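Local coordinates for putative peptidyl-arginine deiminase family protein (Campylobacter jejuni subsp. jejuni serotype O:2, PDB 6B10) that probably acts as an agmatine deiminase, hydrolysing agmatine to N-carbamoylputrescine in polyamine biosynthesis, at residues V48-E53 against K305-D310; E20-S25 against V274-A279. All blocks are in the same frame, centred on the assembly; numbering follows the deposited sequence. Where two conformers were deposited one is given.

Interaction 1. Residues V48-E53 against K305-D310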
loop_
_atom_site.group_PDB
_atom_site.type_symbol
_atom_site.label_atom_id
_atom_site.label_comp_id
_atom_site.label_asym_id
_atom_site.label_seq_id
_atom_site.Cartn_x
_atom_site.Cartn_y
_atom_site.Cartn_z
ATOM N N VAL A 48 -2.278 -3.250 -14.588
ATOM C CA VAL A 48 -3.733 -3.342 -14.690
ATOM C C VAL A 48 -4.157 -4.663 -15.322
ATOM O O VAL A 48 -5.044 -5.346 -14.797
ATOM C CB VAL A 48 -4.324 -2.169 -15.504
ATOM C CG1 VAL A 48 -5.814 -2.369 -15.744
ATOM C CG2 VAL A 48 -4.095 -0.848 -14.781
ATOM N N LYS A 49 -3.527 -5.024 -16.440
ATOM C CA LYS A 49 -3.840 -6.293 -17.111
ATOM C C LYS A 49 -3.703 -7.487 -16.160
ATOM O O LYS A 49 -4.568 -8.361 -16.125
ATOM C CB LYS A 49 -2.950 -6.511 -18.348
ATOM C CG LYS A 49 -3.467 -5.845 -19.616
ATOM C CD LYS A 49 -2.637 -6.213 -20.839
ATOM N N VAL A 50 -2.610 -7.515 -15.398
ATOM C CA VAL A 50 -2.362 -8.590 -14.434
ATOM C C VAL A 50 -3.477 -8.667 -13.388
ATOM O O VAL A 50 -4.079 -9.726 -13.190
ATOM C CB VAL A 50 -0.990 -8.414 -13.746
ATOM C CG1 VAL A 50 -0.856 -9.323 -12.533
ATOM C CG2 VAL A 50 0.131 -8.710 -14.736
ATOM N N VAL A 51 -3.765 -7.535 -12.751
ATOM C CA VAL A 51 -4.772 -7.470 -11.681
ATOM C C VAL A 51 -6.169 -7.841 -12.176
ATOM O O VAL A 51 -6.890 -8.597 -11.509
ATOM C CB VAL A 51 -4.849 -6.068 -11.042
ATOM C CG1 VAL A 51 -6.007 -5.989 -10.056
ATOM C CG2 VAL A 51 -3.556 -5.724 -10.323
ATOM N N SER A 52 -6.531 -7.319 -13.350
ATOM C CA SER A 52 -7.885 -7.447 -13.894
ATOM C C SER A 52 -8.290 -8.892 -14.116
ATOM O O SER A 52 -9.474 -9.197 -14.152
ATOM C CB SER A 52 -8.029 -6.652 -15.194
ATOM O OG SER A 52 -7.270 -7.229 -16.240
ATOM N N GLU A 53 -7.303 -9.776 -14.242
ATOM C CA GLU A 53 -7.553 -11.213 -14.348
ATOM C C GLU A 53 -8.126 -11.774 -13.051
ATOM O O GLU A 53 -8.790 -12.805 -13.061
ATOM C CB GLU A 53 -6.258 -11.961 -14.680
ATOM C CG GLU A 53 -6.461 -13.406 -15.121
ATOM C CD GLU A 53 -5.243 -14.271 -14.876
ATOM O OE1 GLU A 53 -5.421 -15.449 -14.495
ATOM O OE2 GLU A 53 -4.113 -13.771 -15.060
ATOM N N LYS A 305 -1.371 -16.913 -6.156
ATOM C CA LYS A 305 -0.466 -16.843 -7.281
ATOM C C LYS A 305 0.390 -15.600 -7.066
ATOM O O LYS A 305 -0.138 -14.515 -6.859
ATOM C CB LYS A 305 -1.235 -16.744 -8.600
ATOM C CG LYS A 305 -2.366 -17.754 -8.773
ATOM C CD LYS A 305 -1.892 -19.192 -8.680
ATOM C CE LYS A 305 -3.008 -20.146 -9.082
ATOM N NZ LYS A 305 -2.691 -21.563 -8.753
ATOM N N ILE A 306 1.708 -15.761 -7.094
ATOM C CA ILE A 306 2.630 -14.634 -6.914
ATOM C C ILE A 306 3.092 -14.208 -8.304
ATOM O O ILE A 306 3.652 -15.013 -9.039
ATOM C CB ILE A 306 3.828 -15.003 -6.007
ATOM C CG1 ILE A 306 3.463 -14.858 -4.523
ATOM C CG2 ILE A 306 5.026 -14.092 -6.274
ATOM C CD1 ILE A 306 2.291 -15.698 -4.048
ATOM N N ILE A 307 2.846 -12.951 -8.668
ATOM C CA ILE A 307 3.119 -12.485 -10.028
ATOM C C ILE A 307 3.989 -11.237 -10.005
ATOM O O ILE A 307 3.625 -10.232 -9.409
ATOM C CB ILE A 307 1.812 -12.202 -10.802
ATOM C CG1 ILE A 307 0.989 -13.487 -10.944
ATOM C CG2 ILE A 307 2.104 -11.624 -12.186
ATOM C CD1 ILE A 307 -0.458 -13.233 -11.303
ATOM N N GLY A 308 5.133 -11.306 -10.677
ATOM C CA GLY A 308 6.062 -10.187 -10.729
ATOM C C GLY A 308 5.682 -9.188 -11.805
ATOM O O GLY A 308 5.393 -9.568 -12.927
ATOM N N VAL A 309 5.694 -7.908 -11.464
ATOM C CA VAL A 309 5.422 -6.845 -12.432
ATOM C C VAL A 309 6.581 -5.870 -12.384
ATOM O O VAL A 309 6.940 -5.373 -11.320
ATOM C CB VAL A 309 4.111 -6.097 -12.109
ATOM C CG1 VAL A 309 3.997 -4.822 -12.926
ATOM C CG2 VAL A 309 2.912 -7.001 -12.352
ATOM N N ASP A 310 7.170 -5.618 -13.547
ATOM C CA ASP A 310 8.293 -4.705 -13.676
ATOM C C ASP A 310 7.914 -3.353 -13.094
ATOM O O ASP A 310 7.018 -2.691 -13.605
ATOM C CB ASP A 310 8.660 -4.585 -15.162
ATOM C CG ASP A 310 9.890 -3.734 -15.409
ATOM O OD1 ASP A 310 10.518 -3.243 -14.452
ATOM O OD2 ASP A 310 10.233 -3.555 -16.592
#
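V50 spreads its two methyls over two residues of strand 305-310, I307 and V309, and this one valine carries the contact from the side of helix 37-52. Earlier in the segment, V48 turns to another neighbour, packing on L59 and V76, and its carbonyl takes the helical bond from S52 N. K49 contributes its carbonyl, which accepts S52 OG at 2.9 Å; the hydroxyl sits above the carbonyl plane and bends in at a C=O...O angle of 112°, a bond within the helix's own turn. At V50 the first torsion of 167° sets CG1 opposite the backbone N and leaves CG2 beside it. V50 CG1 meets I307 CG2 at 3.8 Å, the two side chains reaching toward each other tip to tip, while I307 CD1 lies 4.1 Å from the same V50 CG1. V50 CG2 rests 4.0 Å from V309 CG2, but here the valines slide past each other in opposite directions. I281 of the adjoining strand 279-284 touches both valines, extending the apolar patch. V51 then leans on V57, and E53 N makes a weak hydrogen bond with V50 O. The helix thus offers V50 to one sheet while V48 and V51 reach strands of another. It illustrates how a helix can be shared by two sheets through apolar side chains, here V48, V50 and V51, consistent with the alpha/beta propeller of the guanidino-group modifying enzymes.

Interaction 2. Residues E20-S25 against V274-A279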
loop_
_atom_site.group_PDB
_atom_site.type_symbol
_atom_site.label_atom_id
_atom_site.label_comp_id
_atom_site.label_asym_id
_atom_site.label_seq_id
_atom_site.Cartn_x
_atom_site.Cartn_y
_atom_site.Cartn_z
ATOM N N GLU A 20 -13.315 -5.914 -3.656
ATOM C CA GLU A 20 -14.208 -5.603 -4.765
ATOM C C GLU A 20 -13.431 -4.874 -5.864
ATOM O O GLU A 20 -13.581 -5.187 -7.042
ATOM C CB GLU A 20 -15.391 -4.757 -4.278
ATOM C CG GLU A 20 -16.558 -4.688 -5.254
ATOM C CD GLU A 20 -17.364 -5.972 -5.304
ATOM O OE1 GLU A 20 -17.888 -6.391 -4.255
ATOM O OE2 GLU A 20 -17.489 -6.553 -6.402
ATOM N N TYR A 21 -12.593 -3.914 -5.476
ATOM C CA TYR A 21 -11.791 -3.147 -6.430
ATOM C C TYR A 21 -10.349 -2.977 -5.980
ATOM O O TYR A 21 -10.069 -2.896 -4.782
ATOM C CB TYR A 21 -12.349 -1.734 -6.575
ATOM C CG TYR A 21 -13.659 -1.602 -7.324
ATOM C CD1 TYR A 21 -13.686 -1.529 -8.711
ATOM C CD2 TYR A 21 -14.868 -1.501 -6.638
ATOM C CE1 TYR A 21 -14.876 -1.377 -9.397
ATOM C CE2 TYR A 21 -16.067 -1.356 -7.317
ATOM C CZ TYR A 21 -16.065 -1.292 -8.692
ATOM O OH TYR A 21 -17.256 -1.144 -9.364
ATOM N N LEU A 22 -9.441 -2.904 -6.954
ATOM C CA LEU A 22 -8.181 -2.193 -6.773
ATOM C C LEU A 22 -8.310 -0.850 -7.499
ATOM O O LEU A 22 -8.712 -0.785 -8.664
ATOM C CB LEU A 22 -6.984 -2.983 -7.313
ATOM C CG LEU A 22 -5.611 -2.477 -6.840
ATOM C CD1 LEU A 22 -5.388 -2.766 -5.364
ATOM C CD2 LEU A 22 -4.475 -3.087 -7.646
ATOM N N MET A 23 -7.963 0.218 -6.800
ATOM C CA MET A 23 -8.154 1.555 -7.317
ATOM C C MET A 23 -6.811 2.222 -7.574
ATOM O O MET A 23 -5.901 2.138 -6.754
ATOM C CB MET A 23 -8.971 2.362 -6.324
ATOM C CG MET A 23 -10.284 1.684 -5.957
ATOM S SD MET A 23 -11.317 2.655 -4.853
ATOM C CE MET A 23 -10.229 2.890 -3.454
ATOM N N LEU A 24 -6.695 2.869 -8.730
ATOM C CA LEU A 24 -5.480 3.571 -9.123
ATOM C C LEU A 24 -5.806 4.943 -9.716
ATOM O O LEU A 24 -6.882 5.158 -10.280
ATOM C CB LEU A 24 -4.697 2.749 -10.152
ATOM C CG LEU A 24 -4.380 1.293 -9.778
ATOM C CD1 LEU A 24 -5.407 0.339 -10.363
ATOM C CD2 LEU A 24 -2.982 0.886 -10.233
ATOM N N SER A 25 -4.860 5.864 -9.582
ATOM C CA SER A 25 -4.963 7.182 -10.188
ATOM C C SER A 25 -3.949 7.285 -11.323
ATOM O O SER A 25 -2.747 7.375 -11.082
ATOM C CB SER A 25 -4.703 8.258 -9.142
ATOM O OG SER A 25 -4.765 9.548 -9.720
ATOM N N VAL A 274 1.324 -5.971 -3.432
ATOM C CA VAL A 274 -0.080 -5.746 -3.144
ATOM C C VAL A 274 -0.880 -7.034 -3.235
ATOM O O VAL A 274 -0.786 -7.758 -4.215
ATOM C CB VAL A 274 -0.697 -4.640 -4.044
ATOM C CG1 VAL A 274 -0.455 -4.914 -5.512
ATOM C CG2 VAL A 274 -2.189 -4.486 -3.767
ATOM N N PHE A 275 -1.647 -7.325 -2.186
ATOM C CA PHE A 275 -2.554 -8.463 -2.205
ATOM C C PHE A 275 -3.816 -8.093 -2.969
ATOM O O PHE A 275 -4.329 -6.974 -2.836
ATOM C CB PHE A 275 -2.952 -8.885 -0.798
ATOM C CG PHE A 275 -1.936 -9.742 -0.094
ATOM C CD1 PHE A 275 -1.840 -11.101 -0.374
ATOM C CD2 PHE A 275 -1.114 -9.202 0.892
ATOM C CE1 PHE A 275 -0.925 -11.896 0.296
ATOM C CE2 PHE A 275 -0.199 -9.994 1.568
ATOM C CZ PHE A 275 -0.104 -11.342 1.267
ATOM N N ILE A 276 -4.288 -9.040 -3.773
ATOM C CA ILE A 276 -5.578 -8.966 -4.444
ATOM C C ILE A 276 -6.186 -10.351 -4.363
ATOM O O ILE A 276 -5.554 -11.280 -3.857
ATOM C CB ILE A 276 -5.441 -8.515 -5.906
ATOM C CG1 ILE A 276 -4.493 -9.447 -6.672
ATOM C CG2 ILE A 276 -4.944 -7.072 -5.960
ATOM C CD1 ILE A 276 -4.558 -9.292 -8.176
ATOM N N ASN A 277 -7.406 -10.508 -4.855
ATOM C CA ASN A 277 -8.074 -11.802 -4.739
ATOM C C ASN A 277 -7.264 -12.909 -5.411
ATOM O O ASN A 277 -6.980 -12.839 -6.611
ATOM C CB ASN A 277 -9.476 -11.728 -5.327
ATOM C CG ASN A 277 -10.377 -10.798 -4.547
ATOM O OD1 ASN A 277 -10.060 -10.413 -3.418
ATOM N ND2 ASN A 277 -11.500 -10.416 -5.143
ATOM N N ASN A 278 -6.867 -13.905 -4.616
ATOM C CA ASN A 278 -6.140 -15.080 -5.097
ATOM C C ASN A 278 -4.733 -14.808 -5.628
ATOM O O ASN A 278 -4.116 -15.688 -6.217
ATOM C CB ASN A 278 -6.956 -15.827 -6.165
ATOM C CG ASN A 278 -8.295 -16.284 -5.646
ATOM O OD1 ASN A 278 -9.339 -15.806 -6.083
ATOM N ND2 ASN A 278 -8.272 -17.188 -4.683
ATOM N N ALA A 279 -4.200 -13.617 -5.384
ATOM C CA ALA A 279 -2.880 -13.291 -5.883
ATOM C C ALA A 279 -2.156 -12.252 -5.051
ATOM O O ALA A 279 -2.760 -11.485 -4.296
ATOM C CB ALA A 279 -2.969 -12.833 -7.332
#
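L22 and V274 cross at an angle, meeting methyl to methyl, with L22 CD1 4.0 Å from V274 CG2. The leucine comes from strand 19-25 and the valine from strand 274-276, which belong to different sheets. L22 extends from its strand with CG anti to the backbone N (chi1 -165°), and its terminal fork then divides: CD1 goes to the valine, whereas CD2 lies 4.4 Å from I276 CG2, a looser touch. On V274 a first torsion of 53° puts CG1 in the crowded position between backbone N and carbonyl carbon and leaves CG2 as the branch that meets the leucine. All three residues are buried. V51 of helix 37-52 and N327 of strand 326-329 also touch L22, while F47 of that helix packs on V274, so helix and strand help enclose the junction.

Polar links sit just beside this apolar centre. N277 receives Q19 N on its OD1, its backbone N donates to Q55 OE1, and Q19 NE2 reaches F275 O. Beyond I276 the chain reverses in a type II turn, with I276 N bonded to A279 O at 2.9 Å and A279 N to I276 O at 3.1 Å; N278, with positive phi, takes the third place of the turn. At the other segment, E20 and Y21 both face R328 in a classic beta bulge. The whole is a meeting of a beta hairpin with the strand of a neighbouring sheet, consistent with neighbouring sheets packing together in the alpha/beta propeller (pentein) fold.

Overall arrangement
From the N terminus the chain first lays down 20-25, continues into helix 37-52, and only some 220 residues later returns with 274-279, closing the loop of interaction 2; 305-310 then comes back to 48-53 and closes interaction 1. The two loops therefore cross rather than nest. Their centres lie about 10 Å apart and they touch directly: V51 CA lies 4.0 Å from I276 CD1, and K305 N, probably hydrogen-bonded, is 3.0 Å from N278 O. Together they tie the sheet holding strand 19-25, with its following helix, to the sheet of strands 274-276, 279-284 and 305-310, joining early and late parts of the fold.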